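Local coordinates for protein sugar-binding transcriptional regulator, LacI family (Enterococcus faecalis, PDB 3CS3) that probably regulates transcription as a LacI-family DNA-binding repressor, sensing a sugar or related small molecule through its periplasmic-binding-protein-like core, at residues A[74-77]-A[82-85]; A[94-99]-A[244-249]; A[134-139]-A[182-187]; A[233-238]-A[255-260]. All blocks are in the same frame, centred on the assembly; numbering follows the deposited sequence.

Contact 1 of 4, residues A[74-77]-A[82-85]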
# COMPACT_ATOMS: atom_id res chain seq x y z
N GLU A 74 -15.37 -21.81 -3.86
CA GLU A 74 -16.46 -22.77 -3.62
C GLU A 74 -16.06 -23.94 -2.70
O GLU A 74 -16.82 -24.29 -1.79
CB GLU A 74 -17.03 -23.30 -4.94
CG GLU A 74 -18.33 -22.62 -5.38
CD GLU A 74 -18.20 -21.83 -6.68
OE1 GLU A 74 -17.17 -21.94 -7.37
OE2 GLU A 74 -19.16 -21.09 -7.02
N LYS A 75 -14.88 -24.52 -2.93
CA LYS A 75 -14.35 -25.62 -2.12
C LYS A 75 -14.13 -25.24 -0.66
O LYS A 75 -14.33 -26.05 0.25
CB LYS A 75 -13.04 -26.15 -2.69
CG LYS A 75 -13.18 -27.07 -3.89
CD LYS A 75 -11.81 -27.54 -4.36
CE LYS A 75 -11.91 -28.45 -5.57
NZ LYS A 75 -10.57 -28.88 -6.05
N PHE A 76 -13.69 -23.99 -0.45
CA PHE A 76 -13.50 -23.44 0.89
C PHE A 76 -14.84 -23.15 1.56
O PHE A 76 -14.96 -23.23 2.78
CB PHE A 76 -12.62 -22.19 0.81
CG PHE A 76 -12.12 -21.69 2.14
CD1 PHE A 76 -11.41 -22.52 3.00
CD2 PHE A 76 -12.35 -20.37 2.52
CE1 PHE A 76 -10.95 -22.04 4.22
CE2 PHE A 76 -11.89 -19.89 3.75
CZ PHE A 76 -11.19 -20.73 4.60
N ALA A 77 -15.85 -22.84 0.75
CA ALA A 77 -17.21 -22.56 1.25
C ALA A 77 -17.95 -23.82 1.67
O ALA A 77 -18.71 -23.81 2.65
CB ALA A 77 -18.01 -21.78 0.21
N SER A 82 -17.36 -19.35 5.84
CA SER A 82 -18.13 -18.27 5.22
C SER A 82 -17.22 -17.35 4.42
O SER A 82 -16.11 -17.05 4.86
CB SER A 82 -18.87 -17.48 6.29
OG SER A 82 -19.90 -18.27 6.84
N ILE A 83 -17.69 -16.90 3.26
CA ILE A 83 -16.88 -16.04 2.38
C ILE A 83 -17.64 -14.82 1.87
O ILE A 83 -18.78 -14.93 1.44
CB ILE A 83 -16.27 -16.85 1.19
CG1 ILE A 83 -15.37 -17.98 1.69
CG2 ILE A 83 -15.44 -15.95 0.29
CD1 ILE A 83 -15.29 -19.15 0.77
N VAL A 84 -17.01 -13.65 1.93
CA VAL A 84 -17.51 -12.47 1.23
C VAL A 84 -16.57 -12.12 0.06
O VAL A 84 -15.37 -11.93 0.25
CB VAL A 84 -17.72 -11.27 2.18
CG1 VAL A 84 -18.14 -10.03 1.42
CG2 VAL A 84 -18.80 -11.61 3.21
N VAL A 85 -17.12 -12.08 -1.14
CA VAL A 85 -16.36 -11.69 -2.32
C VAL A 85 -16.60 -10.22 -2.66
O VAL A 85 -17.72 -9.71 -2.56
CB VAL A 85 -16.63 -12.60 -3.55
CG1 VAL A 85 -15.97 -13.96 -3.36
CG2 VAL A 85 -18.11 -12.76 -3.82
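Ile-83 meets Phe-76 and Ala-77 chiefly through its CD1 methyl, and the whole contact illustrates how one branched strand residue can fill the seat under a helix. That CD1 is the atom that does the work. It lies 3.6 Å from Phe-76 CD2, at a slant to the ring, and 3.8 Å from Ala-77 CB. The same methyl comes within 3.7 Å of the backbone Ala-77 N, so it reaches the helix main chain as well as its side chains. The reach comes from torsions: CG1 stands anti to the carbonyl carbon (chi1 -60°) and the chain then runs on nearly extended, carrying CD1 out from the sheet. Phe-76, with CG anti to its backbone N (chi1 -169°), swings its ring in from the flank, and Phe-76 CB also lies 4.0 Å from Ile-83 CD1. All three residues are buried and the contact is purely apolar. The preceding residues Glu-74 and Lys-75 start away from the strand; Lys-75 is exposed and Glu-74 partly so. Helix 70-78 is the crossover of a beta-alpha-beta unit between strands 60-64 and 82-85. Strand 82-85 is hydrogen-bonded to strand 60-64 and to residues 94-96. Ala-77 also rests on Ile-95, whereas Ser-82 and Val-84 serve the other face of the sheet, packing on helix 232-247.

Contact 2 of 4, residues A[94-99]-A[244-249]. With SO4 (sulfate ion), chain B; SO4 (sulfate ion), chain E.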
# COMPACT_ATOMS: atom_id res chain seq x y z
N ASN A 94 -23.24 -19.88 1.50
CA ASN A 94 -22.06 -19.48 2.30
C ASN A 94 -21.18 -18.38 1.69
O ASN A 94 -20.16 -18.01 2.27
CB ASN A 94 -21.20 -20.68 2.74
CG ASN A 94 -21.45 -21.09 4.17
OD1 ASN A 94 -21.70 -20.25 5.04
ND2 ASN A 94 -21.37 -22.39 4.43
N ILE A 95 -21.58 -17.86 0.53
CA ILE A 95 -20.87 -16.75 -0.09
C ILE A 95 -21.80 -15.56 -0.31
O ILE A 95 -22.94 -15.73 -0.75
CB ILE A 95 -20.14 -17.16 -1.40
CG1 ILE A 95 -19.37 -18.48 -1.21
CG2 ILE A 95 -19.17 -16.06 -1.84
CD1 ILE A 95 -18.77 -19.07 -2.47
N ARG A 96 -21.32 -14.36 0.02
CA ARG A 96 -22.04 -13.12 -0.28
C ARG A 96 -21.15 -12.15 -1.05
O ARG A 96 -19.94 -12.34 -1.10
CB ARG A 96 -22.55 -12.46 1.00
CG ARG A 96 -23.60 -13.28 1.72
CD ARG A 96 -24.87 -13.48 0.89
NE ARG A 96 -25.90 -14.08 1.73
CZ ARG A 96 -26.10 -15.39 1.84
NH1 ARG A 96 -25.37 -16.25 1.13
NH2 ARG A 96 -27.03 -15.85 2.66
N GLN A 97 -21.75 -11.11 -1.63
CA GLN A 97 -21.03 -10.14 -2.46
C GLN A 97 -21.14 -8.74 -1.90
O GLN A 97 -22.23 -8.30 -1.56
CB GLN A 97 -21.60 -10.10 -3.88
CG GLN A 97 -21.76 -11.44 -4.57
CD GLN A 97 -22.78 -11.38 -5.70
OE1 GLN A 97 -23.17 -12.41 -6.24
NE2 GLN A 97 -23.22 -10.17 -6.06
N VAL A 98 -20.01 -8.04 -1.81
CA VAL A 98 -20.03 -6.59 -1.62
C VAL A 98 -19.21 -5.96 -2.74
O VAL A 98 -17.99 -5.87 -2.66
CB VAL A 98 -19.52 -6.13 -0.22
CG1 VAL A 98 -19.75 -4.63 -0.04
CG2 VAL A 98 -20.21 -6.88 0.90
N LEU A 99 -19.91 -5.53 -3.79
CA LEU A 99 -19.26 -5.14 -5.04
C LEU A 99 -19.35 -3.65 -5.30
O LEU A 99 -20.27 -2.98 -4.83
CB LEU A 99 -19.88 -5.90 -6.21
CG LEU A 99 -19.97 -7.43 -6.13
CD1 LEU A 99 -20.61 -7.97 -7.38
CD2 LEU A 99 -18.60 -8.05 -5.92
N ILE A 244 -19.55 -11.43 9.39
CA ILE A 244 -20.06 -11.77 10.72
C ILE A 244 -21.48 -12.32 10.62
O ILE A 244 -21.72 -13.45 11.04
CB ILE A 244 -20.00 -10.56 11.69
CG1 ILE A 244 -18.55 -10.10 11.92
CG2 ILE A 244 -20.71 -10.89 13.02
CD1 ILE A 244 -17.57 -11.19 12.34
N HIS A 245 -22.38 -11.54 10.03
CA HIS A 245 -23.79 -11.93 9.87
C HIS A 245 -23.94 -13.25 9.13
O HIS A 245 -24.75 -14.09 9.53
CB HIS A 245 -24.58 -10.83 9.14
CG HIS A 245 -24.94 -9.67 10.02
ND1 HIS A 245 -24.05 -9.05 10.87
CD2 HIS A 245 -26.11 -8.99 10.15
CE1 HIS A 245 -24.64 -8.06 11.50
NE2 HIS A 245 -25.90 -8.00 11.08
N LEU A 246 -23.14 -13.45 8.09
CA LEU A 246 -23.18 -14.67 7.28
C LEU A 246 -22.75 -15.91 8.05
O LEU A 246 -23.37 -16.98 7.91
CB LEU A 246 -22.35 -14.49 6.00
CG LEU A 246 -22.11 -15.64 5.02
CD1 LEU A 246 -23.41 -16.11 4.39
CD2 LEU A 246 -21.14 -15.19 3.96
N MET A 247 -21.71 -15.78 8.87
CA MET A 247 -21.20 -16.93 9.61
C MET A 247 -22.00 -17.22 10.88
O MET A 247 -21.87 -18.29 11.48
CB MET A 247 -19.69 -16.82 9.87
CG MET A 247 -19.23 -16.16 11.16
SD MET A 247 -17.44 -15.84 11.13
CE MET A 247 -16.88 -17.01 9.90
N ARG A 248 -22.85 -16.26 11.27
CA ARG A 248 -23.77 -16.41 12.40
C ARG A 248 -25.16 -16.84 11.91
O ARG A 248 -26.13 -16.77 12.66
CB ARG A 248 -23.89 -15.10 13.18
CG ARG A 248 -22.67 -14.71 13.98
CD ARG A 248 -23.00 -13.66 15.04
NE ARG A 248 -23.77 -12.53 14.52
CZ ARG A 248 -24.10 -11.45 15.22
NH1 ARG A 248 -24.80 -10.48 14.64
NH2 ARG A 248 -23.74 -11.33 16.49
N GLY A 249 -25.23 -17.28 10.66
CA GLY A 249 -26.47 -17.78 10.06
C GLY A 249 -27.51 -16.74 9.70
O GLY A 249 -28.56 -17.08 9.15
S SO4 B . -26.51 -19.30 2.97
O1 SO4 B . -27.04 -20.66 2.94
O2 SO4 B . -25.21 -19.31 3.63
O3 SO4 B . -26.37 -18.81 1.60
O4 SO4 B . -27.42 -18.44 3.71
S SO4 E . -29.59 -13.50 3.10
O1 SO4 E . -29.03 -12.92 1.88
O2 SO4 E . -28.51 -13.78 4.05
O3 SO4 E . -30.54 -12.57 3.70
O4 SO4 E . -30.27 -14.74 2.75
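Arg-96, whose guanidinium lies flat beneath a methyl of Leu-246, offers its NH2 to two sulfate ions at once. One bond runs 2.8 Å from NH2 to O4 of the chain B sulfate, the other 2.9 Å from NH2 to O2 of the chain E sulfate and almost straight (171°). NH1 is doubly engaged too: it gives a 2.8 Å bond to O3 of the chain B sulfate and a 3.1 Å bond to Ile-95 O, the donor standing above that carbonyl plane. Asn-94 N joins in, with a 3.0 Å bond to O2 of the chain B sulfate. The edge of the guanidinium is thus spent on anions and a backbone oxygen, while one face is left to Leu-246 CD1, which sits 3.8 Å from CZ, over the centre of the group. The bend at chi2 (-63°) folds the arginine back, bringing NH1 to the carbonyl of the preceding residue. The second leucine methyl, CD2, packs 3.4 Å from Asn-94 O. Leu-246 belongs to the last turn of helix 232-247, which ends in a Schellman motif with Gly-249 as its C-prime residue. The contact therefore seats the end of that helix over the start of strand 95-100, near Ser-82. The sulfates, probably from the crystallisation liquor, are consistent with a site where an arginine and backbone N-H groups can hold anions, without identifying a natural ligand; bonds at its edge and a leucine over one face would together restrict the guanidinium's rotation.

Contact 3 of 4, residues A[134-139]-A[182-187]. With GOL (glycerol), chain F.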
# COMPACT_ATOMS: atom_id res chain seq x y z
N GLN A 134 -14.61 -6.37 -16.75
CA GLN A 134 -15.69 -6.85 -17.63
C GLN A 134 -16.93 -5.97 -17.60
O GLN A 134 -17.45 -5.59 -18.64
CB GLN A 134 -16.10 -8.27 -17.25
CG GLN A 134 -15.12 -9.36 -17.62
CD GLN A 134 -15.52 -10.72 -17.07
OE1 GLN A 134 -16.43 -10.84 -16.24
NE2 GLN A 134 -14.82 -11.76 -17.51
N GLU A 135 -17.39 -5.66 -16.39
CA GLU A 135 -18.55 -4.78 -16.18
C GLU A 135 -18.28 -3.37 -16.67
O GLU A 135 -19.15 -2.76 -17.29
CB GLU A 135 -18.90 -4.72 -14.70
CG GLU A 135 -19.43 -6.01 -14.15
CD GLU A 135 -20.89 -6.21 -14.45
OE1 GLU A 135 -21.73 -5.46 -13.89
OE2 GLU A 135 -21.21 -7.12 -15.24
N ARG A 136 -17.08 -2.86 -16.38
CA ARG A 136 -16.67 -1.52 -16.78
C ARG A 136 -16.58 -1.43 -18.30
O ARG A 136 -16.99 -0.43 -18.88
CB ARG A 136 -15.34 -1.13 -16.14
CG ARG A 136 -15.47 -0.54 -14.74
CD ARG A 136 -14.14 -0.53 -13.99
NE ARG A 136 -14.36 -0.72 -12.56
CZ ARG A 136 -13.40 -0.78 -11.63
NH1 ARG A 136 -12.12 -0.66 -11.96
NH2 ARG A 136 -13.74 -0.96 -10.36
N LEU A 137 -16.06 -2.48 -18.92
CA LEU A 137 -15.96 -2.58 -20.37
C LEU A 137 -17.33 -2.69 -21.06
O LEU A 137 -17.57 -2.01 -22.04
CB LEU A 137 -15.07 -3.76 -20.77
CG LEU A 137 -14.44 -3.72 -22.16
CD1 LEU A 137 -13.72 -2.40 -22.38
CD2 LEU A 137 -13.48 -4.89 -22.30
N ALA A 138 -18.21 -3.52 -20.51
CA ALA A 138 -19.54 -3.75 -21.09
C ALA A 138 -20.39 -2.48 -21.15
O ALA A 138 -21.17 -2.29 -22.07
CB ALA A 138 -20.29 -4.83 -20.32
N VAL A 139 -20.21 -1.62 -20.16
CA VAL A 139 -20.96 -0.38 -20.06
C VAL A 139 -20.30 0.75 -20.87
O VAL A 139 -21.00 1.54 -21.51
CB VAL A 139 -21.20 -0.02 -18.57
CG1 VAL A 139 -21.28 1.48 -18.33
CG2 VAL A 139 -22.47 -0.70 -18.09
N PHE A 182 -9.66 6.46 -20.84
CA PHE A 182 -10.36 6.04 -19.64
C PHE A 182 -9.55 4.88 -19.06
O PHE A 182 -9.57 3.77 -19.59
CB PHE A 182 -11.81 5.65 -19.94
CG PHE A 182 -12.59 5.14 -18.75
CD1 PHE A 182 -12.30 5.57 -17.45
CD2 PHE A 182 -13.65 4.27 -18.94
CE1 PHE A 182 -13.03 5.08 -16.36
CE2 PHE A 182 -14.39 3.79 -17.86
CZ PHE A 182 -14.08 4.20 -16.57
N ALA A 183 -8.81 5.19 -17.99
CA ALA A 183 -8.04 4.19 -17.26
C ALA A 183 -8.96 3.55 -16.23
O ALA A 183 -9.68 4.26 -15.53
CB ALA A 183 -6.85 4.82 -16.58
N PHE A 184 -8.96 2.22 -16.17
CA PHE A 184 -9.95 1.50 -15.37
C PHE A 184 -9.61 1.51 -13.88
O PHE A 184 -10.47 1.21 -13.05
CB PHE A 184 -10.17 0.07 -15.90
CG PHE A 184 -11.13 -0.01 -17.08
CD1 PHE A 184 -11.74 -1.23 -17.41
CD2 PHE A 184 -11.44 1.11 -17.86
CE1 PHE A 184 -12.61 -1.32 -18.50
CE2 PHE A 184 -12.32 1.03 -18.94
CZ PHE A 184 -12.91 -0.19 -19.25
N ASN A 185 -8.36 1.83 -13.56
CA ASN A 185 -8.02 2.32 -12.23
C ASN A 185 -6.99 3.45 -12.21
O ASN A 185 -6.32 3.70 -13.21
CB ASN A 185 -7.71 1.19 -11.22
CG ASN A 185 -6.33 0.55 -11.41
OD1 ASN A 185 -5.53 0.92 -12.27
ND2 ASN A 185 -6.06 -0.43 -10.56
N ASP A 186 -6.91 4.12 -11.05
CA ASP A 186 -6.00 5.25 -10.82
C ASP A 186 -4.52 4.87 -10.94
O ASP A 186 -3.71 5.69 -11.35
CB ASP A 186 -6.24 5.85 -9.43
CG ASP A 186 -7.30 6.96 -9.44
OD1 ASP A 186 -8.09 7.06 -10.40
OD2 ASP A 186 -7.33 7.74 -8.47
N GLU A 187 -4.18 3.64 -10.57
CA GLU A 187 -2.80 3.18 -10.65
C GLU A 187 -2.28 3.07 -12.07
O GLU A 187 -1.14 3.46 -12.34
CB GLU A 187 -2.64 1.84 -9.96
CG GLU A 187 -2.90 1.89 -8.48
CD GLU A 187 -3.30 0.55 -7.96
OE1 GLU A 187 -2.60 -0.43 -8.28
OE2 GLU A 187 -4.33 0.48 -7.25
C1 GOL F . -9.30 -1.71 -9.29
O1 GOL F . -8.13 -1.13 -8.75
C2 GOL F . -10.45 -1.46 -8.32
O2 GOL F . -11.45 -0.66 -8.93
C3 GOL F . -11.02 -2.76 -7.78
O3 GOL F . -11.10 -3.73 -8.80
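A CH-pi contact from an arginine methylene to a phenylalanine ring, beside the site of a bound glycerol, joins helix 131-146 to the loop that follows strand 179-183, with Arg-136 and Phe-184 as its principal partners. CB of Arg-136 stands over one face of the Phe-184 ring, 4.0 Å from the ring centroid and 28° off its normal. Leu-137 comes in beside it, crossing the phenylalanine at about a right angle so that CD1 lies 3.9 Å from Phe-184 CZ. Beyond CB, the arginine leaves the ring and carries its guanidinium to the glycerol. There NH2 gives a 2.7 Å bond to glycerol O2, which lies at the guanidinium edge, and NH1 adds a weak one to the same oxygen. Asn-185 holds the other end of the glycerol through a nearly straight 2.8 Å bond from ND2 to O1 (173°). Its OD1 meanwhile caps Met-188 N, making Asn-185 the N-cap of helix 186-196 as well as a glycerol partner. Asp-132 and Asp-213 also bond the glycerol, probably a crystallisation additive; its position is consistent with the effector pocket of LacI-family proteins, between the two subdomains. Second-shell support for Arg-136 comes from Asn-102 and from a cation-pi contact with Phe-212. Strand 179-183 lies between strands 121-125 and 207-210 in the four-stranded parallel sheet, and helix 131-146 covers it, Leu-137 resting also on Leu-123.

Contact 4 of 4, residues A[233-238]-A[255-260]. With SO4 (sulfate ion), chain C; SO4 (sulfate ion), chain D.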
# COMPACT_ATOMS: atom_id res chain seq x y z
N HIS A 233 -13.66 3.02 3.05
CA HIS A 233 -13.89 2.68 4.46
C HIS A 233 -15.18 1.89 4.62
O HIS A 233 -15.22 0.89 5.34
CB HIS A 233 -13.96 3.94 5.33
CG HIS A 233 -12.63 4.56 5.64
ND1 HIS A 233 -11.57 3.84 6.13
CD2 HIS A 233 -12.21 5.84 5.56
CE1 HIS A 233 -10.54 4.64 6.33
NE2 HIS A 233 -10.90 5.87 5.99
N ARG A 234 -16.24 2.34 3.93
CA ARG A 234 -17.55 1.70 4.02
C ARG A 234 -17.59 0.36 3.30
O ARG A 234 -18.25 -0.57 3.75
CB ARG A 234 -18.65 2.62 3.51
CG ARG A 234 -18.88 3.83 4.39
CD ARG A 234 -20.06 4.64 3.91
NE ARG A 234 -20.04 6.01 4.42
CZ ARG A 234 -21.09 6.82 4.42
NH1 ARG A 234 -22.26 6.41 3.94
NH2 ARG A 234 -20.97 8.06 4.90
N TRP A 235 -16.87 0.27 2.18
CA TRP A 235 -16.71 -0.99 1.45
C TRP A 235 -16.18 -2.07 2.40
O TRP A 235 -16.77 -3.14 2.52
CB TRP A 235 -15.78 -0.78 0.25
CG TRP A 235 -15.74 -1.89 -0.77
CD1 TRP A 235 -16.59 -2.97 -0.87
CD2 TRP A 235 -14.83 -2.00 -1.87
NE1 TRP A 235 -16.24 -3.74 -1.96
CE2 TRP A 235 -15.16 -3.17 -2.58
CE3 TRP A 235 -13.75 -1.22 -2.32
CZ2 TRP A 235 -14.45 -3.58 -3.72
CZ3 TRP A 235 -13.04 -1.63 -3.44
CH2 TRP A 235 -13.40 -2.81 -4.13
N GLY A 236 -15.11 -1.74 3.12
CA GLY A 236 -14.57 -2.59 4.17
C GLY A 236 -15.46 -2.84 5.38
O GLY A 236 -15.51 -3.95 5.90
N MET A 237 -16.18 -1.80 5.81
CA MET A 237 -17.09 -1.89 6.95
C MET A 237 -18.25 -2.83 6.67
O MET A 237 -18.57 -3.70 7.49
CB MET A 237 -17.62 -0.50 7.31
CG MET A 237 -18.17 -0.38 8.73
SD MET A 237 -16.98 0.28 9.92
CE MET A 237 -17.39 2.02 9.85
N VAL A 238 -18.87 -2.66 5.49
CA VAL A 238 -19.99 -3.49 5.03
C VAL A 238 -19.54 -4.93 4.78
O VAL A 238 -20.28 -5.87 5.08
CB VAL A 238 -20.67 -2.87 3.76
CG1 VAL A 238 -21.68 -3.82 3.15
CG2 VAL A 238 -21.36 -1.58 4.11
N GLU A 255 -24.70 -6.60 -1.44
CA GLU A 255 -24.86 -5.16 -1.57
C GLU A 255 -23.89 -4.57 -2.59
O GLU A 255 -22.92 -5.22 -3.00
CB GLU A 255 -24.64 -4.47 -0.22
CG GLU A 255 -25.86 -4.52 0.69
CD GLU A 255 -25.70 -3.66 1.92
OE1 GLU A 255 -25.33 -2.47 1.79
OE2 GLU A 255 -25.97 -4.17 3.03
N HIS A 256 -24.16 -3.33 -3.00
CA HIS A 256 -23.26 -2.58 -3.87
C HIS A 256 -22.76 -1.34 -3.16
O HIS A 256 -23.42 -0.82 -2.25
CB HIS A 256 -23.94 -2.19 -5.19
CG HIS A 256 -24.14 -3.34 -6.12
ND1 HIS A 256 -25.27 -4.13 -6.09
CD2 HIS A 256 -23.35 -3.86 -7.09
CE1 HIS A 256 -25.17 -5.08 -7.01
NE2 HIS A 256 -24.02 -4.94 -7.63
N ILE A 257 -21.58 -0.89 -3.59
CA ILE A 257 -20.97 0.34 -3.11
C ILE A 257 -21.05 1.36 -4.24
O ILE A 257 -20.53 1.12 -5.34
CB ILE A 257 -19.50 0.08 -2.66
CG1 ILE A 257 -19.47 -0.89 -1.46
CG2 ILE A 257 -18.75 1.40 -2.36
CD1 ILE A 257 -20.15 -0.38 -0.18
N TYR A 258 -21.73 2.48 -3.99
CA TYR A 258 -22.06 3.42 -5.06
C TYR A 258 -21.01 4.50 -5.24
O TYR A 258 -20.23 4.79 -4.33
CB TYR A 258 -23.49 3.95 -4.91
CG TYR A 258 -24.50 2.84 -5.11
CD1 TYR A 258 -24.81 2.39 -6.40
CD2 TYR A 258 -25.11 2.20 -4.03
CE1 TYR A 258 -25.71 1.36 -6.60
CE2 TYR A 258 -26.02 1.15 -4.22
CZ TYR A 258 -26.32 0.74 -5.51
OH TYR A 258 -27.21 -0.28 -5.74
N THR A 259 -20.97 5.06 -6.45
CA THR A 259 -19.86 5.90 -6.90
C THR A 259 -20.28 7.31 -7.32
O THR A 259 -21.47 7.59 -7.53
CB THR A 259 -19.13 5.25 -8.09
OG1 THR A 259 -20.04 5.11 -9.19
CG2 THR A 259 -18.56 3.87 -7.73
N ARG A 260 -19.29 8.18 -7.46
CA ARG A 260 -19.47 9.53 -7.98
C ARG A 260 -18.23 9.97 -8.76
O ARG A 260 -17.11 9.53 -8.47
CB ARG A 260 -19.78 10.53 -6.85
CG ARG A 260 -18.61 10.91 -5.96
CD ARG A 260 -19.07 11.57 -4.66
NE ARG A 260 -18.03 12.43 -4.09
CZ ARG A 260 -17.07 12.02 -3.26
NH1 ARG A 260 -16.99 10.74 -2.90
NH2 ARG A 260 -16.18 12.89 -2.80
S SO4 C . -27.92 -2.72 -3.19
O1 SO4 C . -28.45 -1.49 -3.77
O2 SO4 C . -28.92 -3.36 -2.35
O3 SO4 C . -27.52 -3.65 -4.24
O4 SO4 C . -26.76 -2.33 -2.40
S SO4 D . -12.73 6.92 2.15
O1 SO4 D . -12.94 8.03 3.07
O2 SO4 D . -13.70 5.87 2.45
O3 SO4 D . -12.93 7.39 0.78
O4 SO4 D . -11.38 6.40 2.29
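Apolar packing between Trp-235 and Ile-257 makes the centre of this contact. CG1 of Ile-257 lies 3.6 Å from Trp-235 CD1, on the pyrrole part of the indole, and the two side chains cross at about a right angle. CD1 of the isoleucine turns instead to the helix backbone, 3.9 Å from Trp-235 CA, because chi2 (-63°) bends it away from the ring. At the outer end, Val-238 CG1 approaches Glu-255 OE1 at 4.1 Å, a loose touch. In the fold, the segment 233-238 of helix 232-247 runs nearly antiparallel to strand 255-257 (164°, axes 9.4 Å apart at closest) and lies against the seven-stranded mixed sheet, where strand 255-262 is placed between strands 95-100 and 227-229. Polar bonds hold the same side chains from elsewhere: Trp-235 NE1 bonds to Val-98 O, and Glu-255 OE2 forms a salt bridge with Lys-242. Hydrogen bonds to two sulfates, probably from the crystallisation liquor, lie beside the apolar centre. His-256 binds the chain C sulfate with both its backbone N, 2.8 Å from O4, and its ND1, 3.0 Å from O3, the latter bond lying in the imidazole plane. The Tyr-258 hydroxyl adds a 2.6 Å bond from OH to O1 of the same ion. His-233 N, near the start of the helix, gives a 2.9 Å bond to O2 of the chain D sulfate.

Overall arrangement
Contacts 1, 2 and 4 all bear on the seven-stranded sheet, whereas contact 3 belongs to the four-stranded one. Contacts 1 and 2 touch directly, centres about 9 Å apart, because strands 82-85 and 95-100 lie side by side. Contacts 2 and 4 share helix 232-247 and the neighbouring strands 95-100 and 255-262, their centres about 15 Å apart; Val-98 packs on Val-238 between them. Contact 3 stands apart, its centre about 18 Å from that of contact 4, 26 Å from contact 1 and 27 Å from contact 2. The glycerol held in contact 3 also lies about 4 Å from the side chain of Trp-235 in contact 4, consistent with a pocket between the two subdomains.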